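Local coordinates for protein short-chain dehydrogenase/reductase SDR (Burkholderia phymatum, PDB 5IG2) that binds NAD and probably works as an oxidoreductase on the CH-OH group of its substrates, as other short-chain dehydrogenases/reductases do, at residues Phe10-Lys15 with Leu248-Ile253; Ser24-Ala29 with Thr243-Leu248; Arg28-Lys33 with Leu94-Ala99. One frame throughout, in Å; residues are numbered along the deposited sequence. Where two conformers were deposited one is given.

From the N terminus, the loop 10-15 ahead of the first strand meets helix 242-254 at residues 248-253, so contact 1 closes a loop spanning nearly all of the Rossmann-type sheet. Contact 2 is nested within it, joining the start of helix 25-36 to the earlier turns of helix 242-254, beside NAD. Contact 3 leaves from the same stretch, shares Arg28 and Ala29 with contact 2, and closes a much shorter loop onto strand 94-97. Contacts 1 and 3 touch where Phe250 and Ile253 reach Phe96 and Lys33; contacts 2 and 3 meet where Ala246 packs on Phe30. Together they tie two helices, a central strand and the N-terminal loop around a shared apolar core that borders the NAD site.

Contact 1 of 3, residues Phe10-Lys15 with Leu248-Ile253; sequences FEFDGK and LTFEAI
Phe10 holds CG opposite its backbone N (chi1 -169°), whereas Phe12 has CG beside that nitrogen (chi1 -59°), and the two rings thereby converge on Ile253 of helix 242-254. The CG2 methyl of this isoleucine is the common target. It stands over one face of the Phe10 ring, toward the rim, 4.1 Å from Phe10 CD1, and at the same time at the edge of the Phe12 ring, where Ile253 CG2 is 3.8 Å from Phe12 CE1. A branched residue suits the place because its methyl can lodge against two aromatic groups at once.

Phe250, one turn earlier on the helix, reaches Phe12 with its ring. Its CD2 lies over a face of Phe12, 3.6 Å from Phe12 CE1, while Phe10 CD1 lies against the opposite face. The Phe12 and Phe250 rings are oblique, with planes at 49° and centroids 5.4 Å apart.

Below the helix residues lies the sheet: Ile253 rests on Leu94, Phe96 and Val147, and Phe250 on Leu94. A backbone hydrogen bond between Phe10 and Ala254 ties the loop to the end of the helix. Beyond Phe12 the chain enters a type II turn, closed by a bond from Lys15 N to Phe12 O of 2.9 Å. Gly14 suits its third position, where phi is positive.

The side chains that meet are all apolar, though Phe10 CB also lies 3.7 Å from Ile253 O. Packing between the two segments is therefore probably driven by exclusion of water, and the Phe10-Ala254 backbone bond adds a directed tie just beyond.

Contact 2 of 3, residues Ser24-Ala29 with Thr243-Leu248; sequences SGFGRA and TDVATL. With NAD (nicotinamide-adenine-dinucleotide), chain F.
The Phe26 ring is sandwiched between protein and cofactor. Over the centre of one face sits Val245 CG1, 4.1 Å from the ring centroid and 12° off the normal, a CH-pi contact; over the opposite face lies the NAD phosphate oxygen O2N. Beyond the CD2-CE2 rim, displaced from the plane toward the O2N side, the ribose oxygen O4D of NAD is 3.2 Å from Phe26 CE2, and CE1 meets the other valine methyl, with Phe26 CE1 to Val245 CG2 at 3.8 Å. Val245 turns CG1 and CG2 so that both methyls face the ring. A flat, apolar side chain suits this site, lying between an aliphatic helix face and the cofactor.

Backbone and side chain together grip the diphosphate. Phe26 N donates to NAD O1N at 2.9 Å, with an N-H...O angle of 153°, and Ser24 OG makes a short bond of 2.5 Å to NAD O2A. Gly25 CA comes to 3.2 Å from NAD O1N, a closeness that leaves no place for a side chain, and its positive phi also favours glycine. Gly25 and Gly27 belong to the glycine-rich TGxxxGxG motif of classical short-chain dehydrogenases, in which the N-terminal end of a helix faces the phosphates and probably favours their negative charge.

Further along, Ala29 and Ala246 let the backbones approach: their CB atoms are 3.8 Å apart, and the axes of the short segments 25-29 and 243-248 come within 8.4 Å and cross at -58°. Helix 242-254 thus lies over helix 25-36, with Ala242 also touching Phe26 and Ala29. Arg28 NH2 is hydrogen-bonded to Thr57 OG1 of the second subunit. Val199, from an NAD-binding loop, packs on Phe26 and Val245, and Phe26 also touches Asn98, just after strand 94-97.

Contact 3 of 3, residues Arg28-Lys33 with Leu94-Ala99; sequences RAFAEK and LLFNNA. With NAD (nicotinamide-adenine-dinucleotide), chain F.
Phe30 and Phe96 meet ring to ring in an offset stack, centroids 4.4 Å apart and planes at 24°. The overlap is at the rims: Phe30 CD2 lies 3.4 Å from Phe96 CD2. Two flat, apolar side chains suit the narrow layer between helix and sheet. The third member of the shell is Asn98, whose OD1 is 3.7 Å from Phe30 CE2, with the amide plane turned 70° from the ring.

Asn98 swings CG away from its own nitrogen (chi1 168°), which directs its amide back toward helix 25-36 and the cofactor. OD1 comes within 3.4 Å of C5D of NAD, and it is also hydrogen-bonded to Thr149 OG1, which fixes the rotation of the amide. The backbone does the direct binding: Asn98 O accepts a hydrogen bond of 2.9 Å from the ribose hydroxyl O3D of NAD. Next to it, Ala99 CB packs 3.5 Å from N3A of the adenine, where a small side chain fits.

One shell further out, Thr20 OG1 bonds to Asn98 N and to Ala99 N, holding the strand's exit in place, and Asn97 centres an inverse gamma turn there, its ND2 bonded to Asn148 OD1. Asn97, Asn98 and Ala99 begin the NNAG motif of classical short-chain dehydrogenases. On the apolar side, Ile19 touches both Phe30 and Phe96, and Val147 also reaches Phe96.

The contact therefore divides its labour. Hydrocarbon stacking seats the helix on strand 94-97, while at the strand's end the threonine hydroxyls probably hold the Asn98 carbonyl ready to accept from the ribose hydroxyl O3D of NAD.

Contact 1 of 3, residues Phe10-Lys15 with Leu248-Ile253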
loop_
_atom_site.group_PDB
_atom_site.type_symbol
_atom_site.label_atom_id
_atom_site.label_comp_id
_atom_site.label_asym_id
_atom_site.label_seq_id
_atom_site.Cartn_x
_atom_site.Cartn_y
_atom_site.Cartn_z
ATOM N N PHE B 10 -45.564 34.616 -3.108
ATOM C CA PHE B 10 -45.956 33.845 -4.284
ATOM C C PHE B 10 -45.820 32.357 -3.992
ATOM O O PHE B 10 -44.792 31.908 -3.475
ATOM C CB PHE B 10 -45.087 34.239 -5.479
ATOM C CG PHE B 10 -45.577 33.708 -6.794
ATOM C CD1 PHE B 10 -45.203 32.446 -7.233
ATOM C CD2 PHE B 10 -46.397 34.481 -7.602
ATOM C CE1 PHE B 10 -45.659 31.960 -8.449
ATOM C CE2 PHE B 10 -46.851 34.006 -8.817
ATOM C CZ PHE B 10 -46.483 32.747 -9.244
ATOM N N GLU B 11 -46.865 31.593 -4.310
ATOM C CA GLU B 11 -46.892 30.160 -4.039
ATOM C C GLU B 11 -46.418 29.382 -5.264
ATOM O O GLU B 11 -46.846 29.654 -6.391
ATOM C CB GLU B 11 -48.301 29.723 -3.640
ATOM C CG GLU B 11 -48.790 30.372 -2.353
ATOM C CD GLU B 11 -50.312 30.340 -2.194
ATOM O OE1 GLU B 11 -50.989 29.512 -2.862
ATOM O OE2 GLU B 11 -50.825 31.156 -1.388
ATOM N N PHE B 12 -45.534 28.419 -5.041
ATOM C CA PHE B 12 -44.967 27.626 -6.125
ATOM C C PHE B 12 -45.454 26.183 -6.153
ATOM O O PHE B 12 -45.686 25.639 -7.234
ATOM C CB PHE B 12 -43.434 27.631 -6.032
ATOM C CG PHE B 12 -42.823 29.000 -6.112
ATOM C CD1 PHE B 12 -42.625 29.613 -7.333
ATOM C CD2 PHE B 12 -42.434 29.668 -4.963
ATOM C CE1 PHE B 12 -42.056 30.875 -7.403
ATOM C CE2 PHE B 12 -41.865 30.925 -5.028
ATOM C CZ PHE B 12 -41.672 31.527 -6.251
ATOM N N ASP B 13 -45.595 25.540 -4.996
ATOM C CA ASP B 13 -45.883 24.113 -4.967
ATOM C C ASP B 13 -47.219 23.833 -5.640
ATOM O O ASP B 13 -48.234 24.446 -5.301
ATOM C CB ASP B 13 -45.898 23.620 -3.524
ATOM C CG ASP B 13 -45.814 22.107 -3.421
ATOM O OD1 ASP B 13 -46.064 21.418 -4.433
ATOM O OD2 ASP B 13 -45.508 21.606 -2.321
ATOM N N GLY B 14 -47.211 22.911 -6.606
ATOM C CA GLY B 14 -48.397 22.581 -7.368
ATOM C C GLY B 14 -48.712 23.507 -8.527
ATOM O O GLY B 14 -49.668 23.233 -9.268
ATOM N N LYS B 15 -47.955 24.594 -8.708
ATOM C CA LYS B 15 -48.150 25.536 -9.803
ATOM C C LYS B 15 -47.360 25.108 -11.044
ATOM O O LYS B 15 -46.475 24.251 -10.986
ATOM C CB LYS B 15 -47.735 26.940 -9.376
ATOM C CG LYS B 15 -48.382 27.411 -8.087
ATOM C CD LYS B 15 -49.876 27.496 -8.217
ATOM C CE LYS B 15 -50.491 28.063 -6.958
ATOM N NZ LYS B 15 -51.972 28.191 -7.124
ATOM N N LEU B 248 -31.539 33.027 -6.693
ATOM C CA LEU B 248 -31.846 34.446 -6.529
ATOM C C LEU B 248 -33.095 34.838 -7.305
ATOM O O LEU B 248 -33.875 35.676 -6.849
ATOM C CB LEU B 248 -30.657 35.302 -6.973
ATOM C CG LEU B 248 -29.371 35.109 -6.164
ATOM C CD1 LEU B 248 -28.183 35.596 -6.985
ATOM C CD2 LEU B 248 -29.465 35.848 -4.836
ATOM N N THR B 249 -33.295 34.260 -8.486
ATOM C CA THR B 249 -34.471 34.613 -9.281
ATOM C C THR B 249 -35.758 34.203 -8.567
ATOM O O THR B 249 -36.705 34.992 -8.467
ATOM C CB THR B 249 -34.368 33.967 -10.664
ATOM O OG1 THR B 249 -33.231 34.513 -11.338
ATOM C CG2 THR B 249 -35.623 34.221 -11.502
ATOM N N PHE B 250 -35.805 32.977 -8.036
ATOM C CA PHE B 250 -37.014 32.549 -7.337
ATOM C C PHE B 250 -37.251 33.360 -6.059
ATOM O O PHE B 250 -38.402 33.650 -5.710
ATOM C CB PHE B 250 -36.943 31.050 -7.042
ATOM C CG PHE B 250 -37.446 30.189 -8.177
ATOM C CD1 PHE B 250 -36.653 29.953 -9.292
ATOM C CD2 PHE B 250 -38.718 29.632 -8.133
ATOM C CE1 PHE B 250 -37.112 29.153 -10.332
ATOM C CE2 PHE B 250 -39.184 28.835 -9.165
ATOM C CZ PHE B 250 -38.374 28.598 -10.269
ATOM N N GLU B 251 -36.185 33.734 -5.344
ATOM C CA GLU B 251 -36.366 34.629 -4.204
ATOM C C GLU B 251 -37.026 35.936 -4.635
ATOM O O GLU B 251 -37.930 36.438 -3.952
ATOM C CB GLU B 251 -35.023 34.904 -3.518
ATOM C CG GLU B 251 -34.490 33.733 -2.728
ATOM C CD GLU B 251 -33.058 33.936 -2.247
ATOM O OE1 GLU B 251 -32.436 34.958 -2.609
ATOM O OE2 GLU B 251 -32.552 33.060 -1.514
ATOM N N ALA B 252 -36.596 36.498 -5.773
ATOM C CA ALA B 252 -37.200 37.740 -6.246
ATOM C C ALA B 252 -38.664 37.534 -6.623
ATOM O O ALA B 252 -39.518 38.369 -6.294
ATOM C CB ALA B 252 -36.410 38.291 -7.435
ATOM N N ILE B 253 -38.971 36.437 -7.324
ATOM C CA ILE B 253 -40.361 36.140 -7.677
ATOM C C ILE B 253 -41.215 36.052 -6.425
ATOM O O ILE B 253 -42.333 36.582 -6.375
ATOM C CB ILE B 253 -40.459 34.833 -8.485
ATOM C CG1 ILE B 253 -39.677 34.910 -9.799
ATOM C CG2 ILE B 253 -41.917 34.483 -8.739
ATOM C CD1 ILE B 253 -39.546 33.538 -10.465
#

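Contact 2 of 3, residues Ser24-Ala29 with Thr243-Leu248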
loop_
_atom_site.group_PDB
_atom_site.type_symbol
_atom_site.label_atom_id
_atom_site.label_comp_id
_atom_site.label_asym_id
_atom_site.label_seq_id
_atom_site.Cartn_x
_atom_site.Cartn_y
_atom_site.Cartn_z
ATOM N N SER B 24 -30.367 23.976 -21.121
ATOM C CA SER B 24 -29.010 24.344 -20.739
ATOM C C SER B 24 -29.078 25.539 -19.799
ATOM O O SER B 24 -30.128 26.164 -19.642
ATOM C CB SER B 24 -28.176 24.650 -21.991
ATOM O OG SER B 24 -26.857 25.063 -21.687
ATOM N N GLY B 25 -27.949 25.822 -19.147
ATOM C CA GLY B 25 -27.748 27.096 -18.453
ATOM C C GLY B 25 -28.850 27.494 -17.484
ATOM O O GLY B 25 -29.315 26.688 -16.668
ATOM N N PHE B 26 -29.264 28.769 -17.555
ATOM C CA PHE B 26 -30.269 29.285 -16.621
ATOM C C PHE B 26 -31.571 28.503 -16.712
ATOM O O PHE B 26 -32.188 28.195 -15.686
ATOM C CB PHE B 26 -30.583 30.763 -16.883
ATOM C CG PHE B 26 -29.406 31.700 -16.742
ATOM C CD1 PHE B 26 -28.279 31.347 -16.016
ATOM C CD2 PHE B 26 -29.447 32.954 -17.339
ATOM C CE1 PHE B 26 -27.209 32.227 -15.899
ATOM C CE2 PHE B 26 -28.386 33.833 -17.229
ATOM C CZ PHE B 26 -27.265 33.473 -16.501
ATOM N N GLY B 27 -32.033 28.219 -17.928
ATOM C CA GLY B 27 -33.323 27.564 -18.067
ATOM C C GLY B 27 -33.360 26.223 -17.363
ATOM O O GLY B 27 -34.307 25.911 -16.628
ATOM N N ARG B 28 -32.311 25.423 -17.561
ATOM C CA ARG B 28 -32.203 24.144 -16.870
ATOM C C ARG B 28 -32.206 24.333 -15.357
ATOM O O ARG B 28 -32.840 23.560 -14.630
ATOM C CB ARG B 28 -30.935 23.441 -17.330
ATOM C CG ARG B 28 -30.669 22.102 -16.698
ATOM C CD ARG B 28 -29.414 21.512 -17.340
ATOM N NE ARG B 28 -29.038 20.210 -16.798
ATOM C CZ ARG B 28 -28.243 20.041 -15.744
ATOM N NH1 ARG B 28 -27.743 21.092 -15.111
ATOM N NH2 ARG B 28 -27.954 18.824 -15.323
ATOM N N ALA B 29 -31.508 25.366 -14.866
ATOM C CA ALA B 29 -31.457 25.629 -13.430
ATOM C C ALA B 29 -32.812 26.093 -12.895
ATOM O O ALA B 29 -33.202 25.725 -11.777
ATOM C CB ALA B 29 -30.370 26.663 -13.133
ATOM N N THR B 243 -27.182 27.608 -10.960
ATOM C CA THR B 243 -27.970 27.305 -9.767
ATOM C C THR B 243 -28.169 28.545 -8.906
ATOM O O THR B 243 -29.261 28.767 -8.372
ATOM C CB THR B 243 -27.278 26.201 -8.958
ATOM O OG1 THR B 243 -27.203 25.011 -9.749
ATOM C CG2 THR B 243 -28.044 25.889 -7.671
ATOM N N ASP B 244 -27.116 29.356 -8.739
ATOM C CA ASP B 244 -27.234 30.565 -7.928
ATOM C C ASP B 244 -28.182 31.563 -8.572
ATOM O O ASP B 244 -28.985 32.204 -7.882
ATOM C CB ASP B 244 -25.862 31.208 -7.724
ATOM C CG ASP B 244 -24.873 30.281 -7.021
ATOM O OD1 ASP B 244 -25.199 29.780 -5.916
ATOM O OD2 ASP B 244 -23.768 30.059 -7.578
ATOM N N VAL B 245 -28.089 31.723 -9.891
ATOM C CA VAL B 245 -29.022 32.595 -10.596
ATOM C C VAL B 245 -30.453 32.134 -10.356
ATOM O O VAL B 245 -31.344 32.943 -10.072
ATOM C CB VAL B 245 -28.671 32.651 -12.096
ATOM C CG1 VAL B 245 -29.758 33.393 -12.889
ATOM C CG2 VAL B 245 -27.325 33.333 -12.282
ATOM N N ALA B 246 -30.687 30.822 -10.415
ATOM C CA ALA B 246 -32.033 30.310 -10.187
ATOM C C ALA B 246 -32.490 30.599 -8.764
ATOM O O ALA B 246 -33.627 31.037 -8.545
ATOM C CB ALA B 246 -32.089 28.810 -10.478
ATOM N N THR B 247 -31.615 30.369 -7.783
ATOM C CA THR B 247 -31.985 30.641 -6.399
ATOM C C THR B 247 -32.382 32.098 -6.221
ATOM O O THR B 247 -33.450 32.395 -5.675
ATOM C CB THR B 247 -30.839 30.278 -5.458
ATOM O OG1 THR B 247 -30.620 28.862 -5.505
ATOM C CG2 THR B 247 -31.183 30.680 -4.038
ATOM N N LEU B 248 -31.539 33.027 -6.693
ATOM C CA LEU B 248 -31.846 34.446 -6.529
ATOM C C LEU B 248 -33.095 34.838 -7.305
ATOM O O LEU B 248 -33.875 35.676 -6.849
ATOM C CB LEU B 248 -30.657 35.302 -6.973
ATOM C CG LEU B 248 -29.371 35.109 -6.164
ATOM C CD1 LEU B 248 -28.183 35.596 -6.985
ATOM C CD2 LEU B 248 -29.465 35.848 -4.836
HETATM P PA NAD F . -27.376 28.560 -22.796
HETATM O O1A NAD F . -26.791 28.441 -24.148
HETATM O O2A NAD F . -26.747 27.609 -21.766
HETATM O O5B NAD F . -28.957 28.369 -22.767
HETATM C C5B NAD F . -29.801 29.055 -23.712
HETATM C C4B NAD F . -30.682 28.015 -24.348
HETATM O O4B NAD F . -31.577 28.656 -25.283
HETATM C C3B NAD F . -29.948 26.908 -25.125
HETATM O O3B NAD F . -30.301 25.615 -24.648
HETATM C C2B NAD F . -30.425 27.104 -26.573
HETATM O O2B NAD F . -30.572 25.873 -27.272
HETATM C C1B NAD F . -31.781 27.759 -26.353
HETATM N N9A NAD F . -32.286 28.497 -27.503
HETATM C C8A NAD F . -31.574 29.291 -28.364
HETATM N N7A NAD F . -32.271 29.736 -29.381
HETATM C C5A NAD F . -33.534 29.202 -29.172
HETATM C C6A NAD F . -34.732 29.288 -29.904
HETATM N N6A NAD F . -34.835 29.896 -31.089
HETATM N N1A NAD F . -35.824 28.673 -29.397
HETATM C C2A NAD F . -35.707 28.004 -28.244
HETATM N N3A NAD F . -34.624 27.830 -27.478
HETATM C C4A NAD F . -33.562 28.454 -28.006
HETATM O O3 NAD F . -27.216 30.053 -22.275
HETATM P PN NAD F . -27.805 30.809 -20.996
HETATM O O1N NAD F . -28.418 29.832 -20.062
HETATM O O2N NAD F . -26.732 31.701 -20.502
HETATM O O5D NAD F . -28.925 31.686 -21.710
HETATM C C5D NAD F . -30.173 31.996 -21.051
HETATM C C4D NAD F . -30.389 33.487 -21.131
HETATM O O4D NAD F . -29.475 34.176 -20.244
HETATM C C3D NAD F . -30.191 34.112 -22.518
HETATM O O3D NAD F . -31.243 35.033 -22.778
HETATM C C2D NAD F . -28.869 34.866 -22.368
HETATM O O2D NAD F . -28.806 35.962 -23.271
HETATM C C1D NAD F . -28.994 35.305 -20.917
HETATM N N1N NAD F . -27.702 35.774 -20.218
HETATM C C2N NAD F . -26.677 34.910 -20.104
HETATM C C3N NAD F . -25.521 35.291 -19.446
HETATM C C7N NAD F . -24.401 34.346 -19.140
HETATM O O7N NAD F . -23.282 34.803 -18.859
HETATM N N7N NAD F . -24.620 33.050 -19.296
HETATM C C4N NAD F . -25.455 36.569 -18.904
HETATM C C5N NAD F . -26.533 37.429 -19.022
HETATM C C6N NAD F . -27.655 37.014 -19.693
#

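Contact 3 of 3, residues Arg28-Lys33 with Leu94-Ala99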
loop_
_atom_site.group_PDB
_atom_site.type_symbol
_atom_site.label_atom_id
_atom_site.label_comp_id
_atom_site.label_asym_id
_atom_site.label_seq_id
_atom_site.Cartn_x
_atom_site.Cartn_y
_atom_site.Cartn_z
ATOM N N ARG B 28 -32.311 25.423 -17.561
ATOM C CA ARG B 28 -32.203 24.144 -16.870
ATOM C C ARG B 28 -32.206 24.333 -15.357
ATOM O O ARG B 28 -32.840 23.560 -14.630
ATOM C CB ARG B 28 -30.935 23.441 -17.330
ATOM C CG ARG B 28 -30.669 22.102 -16.698
ATOM C CD ARG B 28 -29.414 21.512 -17.340
ATOM N NE ARG B 28 -29.038 20.210 -16.798
ATOM C CZ ARG B 28 -28.243 20.041 -15.744
ATOM N NH1 ARG B 28 -27.743 21.092 -15.111
ATOM N NH2 ARG B 28 -27.954 18.824 -15.323
ATOM N N ALA B 29 -31.508 25.366 -14.866
ATOM C CA ALA B 29 -31.457 25.629 -13.430
ATOM C C ALA B 29 -32.812 26.093 -12.895
ATOM O O ALA B 29 -33.202 25.725 -11.777
ATOM C CB ALA B 29 -30.370 26.663 -13.133
ATOM N N PHE B 30 -33.535 26.917 -13.667
ATOM C CA PHE B 30 -34.908 27.256 -13.300
ATOM C C PHE B 30 -35.762 26.001 -13.165
ATOM O O PHE B 30 -36.573 25.881 -12.237
ATOM C CB PHE B 30 -35.536 28.184 -14.346
ATOM C CG PHE B 30 -34.871 29.528 -14.476
ATOM C CD1 PHE B 30 -34.208 30.116 -13.400
ATOM C CD2 PHE B 30 -34.939 30.222 -15.684
ATOM C CE1 PHE B 30 -33.616 31.381 -13.546
ATOM C CE2 PHE B 30 -34.349 31.475 -15.832
ATOM C CZ PHE B 30 -33.685 32.053 -14.771
ATOM N N ALA B 31 -35.614 25.069 -14.102
ATOM C CA ALA B 31 -36.411 23.854 -14.069
ATOM C C ALA B 31 -36.071 23.017 -12.843
ATOM O O ALA B 31 -36.970 22.500 -12.166
ATOM C CB ALA B 31 -36.194 23.074 -15.366
ATOM N N GLU B 32 -34.779 22.910 -12.518
ATOM C CA GLU B 32 -34.371 22.182 -11.325
ATOM C C GLU B 32 -34.929 22.832 -10.071
ATOM O O GLU B 32 -35.426 22.145 -9.175
ATOM C CB GLU B 32 -32.850 22.110 -11.253
ATOM C CG GLU B 32 -32.239 21.246 -12.336
ATOM C CD GLU B 32 -30.724 21.383 -12.392
ATOM O OE1 GLU B 32 -30.219 22.505 -12.173
ATOM O OE2 GLU B 32 -30.038 20.371 -12.652
ATOM N N LYS B 33 -34.852 24.161 -9.987
ATOM C CA LYS B 33 -35.380 24.849 -8.812
ATOM C C LYS B 33 -36.896 24.698 -8.732
ATOM O O LYS B 33 -37.439 24.414 -7.659
ATOM C CB LYS B 33 -34.975 26.327 -8.845
ATOM C CG LYS B 33 -35.459 27.145 -7.659
ATOM C CD LYS B 33 -34.882 26.638 -6.341
ATOM C CE LYS B 33 -35.321 27.553 -5.204
ATOM N NZ LYS B 33 -34.765 27.150 -3.888
ATOM N N LEU B 94 -46.188 30.481 -14.060
ATOM C CA LEU B 94 -44.872 31.093 -14.133
ATOM C C LEU B 94 -44.329 30.902 -15.542
ATOM O O LEU B 94 -44.311 29.776 -16.049
ATOM C CB LEU B 94 -43.948 30.454 -13.093
ATOM C CG LEU B 94 -42.642 31.132 -12.716
ATOM C CD1 LEU B 94 -42.855 32.615 -12.460
ATOM C CD2 LEU B 94 -42.075 30.436 -11.485
ATOM N N LEU B 95 -43.899 31.994 -16.171
ATOM C CA LEU B 95 -43.313 31.940 -17.504
ATOM C C LEU B 95 -41.930 32.560 -17.451
ATOM O O LEU B 95 -41.783 33.709 -17.024
ATOM C CB LEU B 95 -44.175 32.679 -18.533
ATOM C CG LEU B 95 -43.529 32.843 -19.919
ATOM C CD1 LEU B 95 -43.349 31.485 -20.604
ATOM C CD2 LEU B 95 -44.345 33.775 -20.804
ATOM N N PHE B 96 -40.926 31.806 -17.891
ATOM C CA PHE B 96 -39.555 32.303 -18.021
ATOM C C PHE B 96 -39.257 32.454 -19.510
ATOM O O PHE B 96 -38.994 31.458 -20.192
ATOM C CB PHE B 96 -38.547 31.348 -17.374
ATOM C CG PHE B 96 -38.639 31.256 -15.877
ATOM C CD1 PHE B 96 -39.508 30.371 -15.273
ATOM C CD2 PHE B 96 -37.813 32.023 -15.075
ATOM C CE1 PHE B 96 -39.577 30.274 -13.894
ATOM C CE2 PHE B 96 -37.879 31.930 -13.696
ATOM C CZ PHE B 96 -38.759 31.051 -13.104
ATOM N N ASN B 97 -39.291 33.690 -20.023
ATOM C CA ASN B 97 -38.879 33.956 -21.410
ATOM C C ASN B 97 -37.365 34.138 -21.385
ATOM O O ASN B 97 -36.845 35.250 -21.250
ATOM C CB ASN B 97 -39.580 35.183 -21.994
ATOM C CG ASN B 97 -41.091 34.999 -22.147
ATOM O OD1 ASN B 97 -41.561 34.052 -22.780
ATOM N ND2 ASN B 97 -41.854 35.922 -21.574
ATOM N N ASN B 98 -36.654 33.030 -21.520
ATOM C CA ASN B 98 -35.256 32.954 -21.132
ATOM C C ASN B 98 -34.309 32.548 -22.257
ATOM O O ASN B 98 -33.137 32.931 -22.217
ATOM C CB ASN B 98 -35.123 31.975 -19.946
ATOM C CG ASN B 98 -33.684 31.599 -19.642
ATOM O OD1 ASN B 98 -32.917 32.390 -19.074
ATOM N ND2 ASN B 98 -33.313 30.382 -20.010
ATOM N N ALA B 99 -34.773 31.795 -23.255
ATOM C CA ALA B 99 -33.923 31.460 -24.395
ATOM C C ALA B 99 -33.265 32.711 -24.956
ATOM O O ALA B 99 -33.870 33.786 -25.009
ATOM C CB ALA B 99 -34.733 30.768 -25.497
HETATM P PA NAD F . -27.376 28.560 -22.796
HETATM O O1A NAD F . -26.791 28.441 -24.148
HETATM O O2A NAD F . -26.747 27.609 -21.766
HETATM O O5B NAD F . -28.957 28.369 -22.767
HETATM C C5B NAD F . -29.801 29.055 -23.712
HETATM C C4B NAD F . -30.682 28.015 -24.348
HETATM O O4B NAD F . -31.577 28.656 -25.283
HETATM C C3B NAD F . -29.948 26.908 -25.125
HETATM O O3B NAD F . -30.301 25.615 -24.648
HETATM C C2B NAD F . -30.425 27.104 -26.573
HETATM O O2B NAD F . -30.572 25.873 -27.272
HETATM C C1B NAD F . -31.781 27.759 -26.353
HETATM N N9A NAD F . -32.286 28.497 -27.503
HETATM C C8A NAD F . -31.574 29.291 -28.364
HETATM N N7A NAD F . -32.271 29.736 -29.381
HETATM C C5A NAD F . -33.534 29.202 -29.172
HETATM C C6A NAD F . -34.732 29.288 -29.904
HETATM N N6A NAD F . -34.835 29.896 -31.089
HETATM N N1A NAD F . -35.824 28.673 -29.397
HETATM C C2A NAD F . -35.707 28.004 -28.244
HETATM N N3A NAD F . -34.624 27.830 -27.478
HETATM C C4A NAD F . -33.562 28.454 -28.006
HETATM O O3 NAD F . -27.216 30.053 -22.275
HETATM P PN NAD F . -27.805 30.809 -20.996
HETATM O O1N NAD F . -28.418 29.832 -20.062
HETATM O O2N NAD F . -26.732 31.701 -20.502
HETATM O O5D NAD F . -28.925 31.686 -21.710
HETATM C C5D NAD F . -30.173 31.996 -21.051
HETATM C C4D NAD F . -30.389 33.487 -21.131
HETATM O O4D NAD F . -29.475 34.176 -20.244
HETATM C C3D NAD F . -30.191 34.112 -22.518
HETATM O O3D NAD F . -31.243 35.033 -22.778
HETATM C C2D NAD F . -28.869 34.866 -22.368
HETATM O O2D NAD F . -28.806 35.962 -23.271
HETATM C C1D NAD F . -28.994 35.305 -20.917
HETATM N N1N NAD F . -27.702 35.774 -20.218
HETATM C C2N NAD F . -26.677 34.910 -20.104
HETATM C C3N NAD F . -25.521 35.291 -19.446
HETATM C C7N NAD F . -24.401 34.346 -19.140
HETATM O O7N NAD F . -23.282 34.803 -18.859
HETATM N N7N NAD F . -24.620 33.050 -19.296
HETATM C C4N NAD F . -25.455 36.569 -18.904
HETATM C C5N NAD F . -26.533 37.429 -19.022
HETATM C C6N NAD F . -27.655 37.014 -19.693
#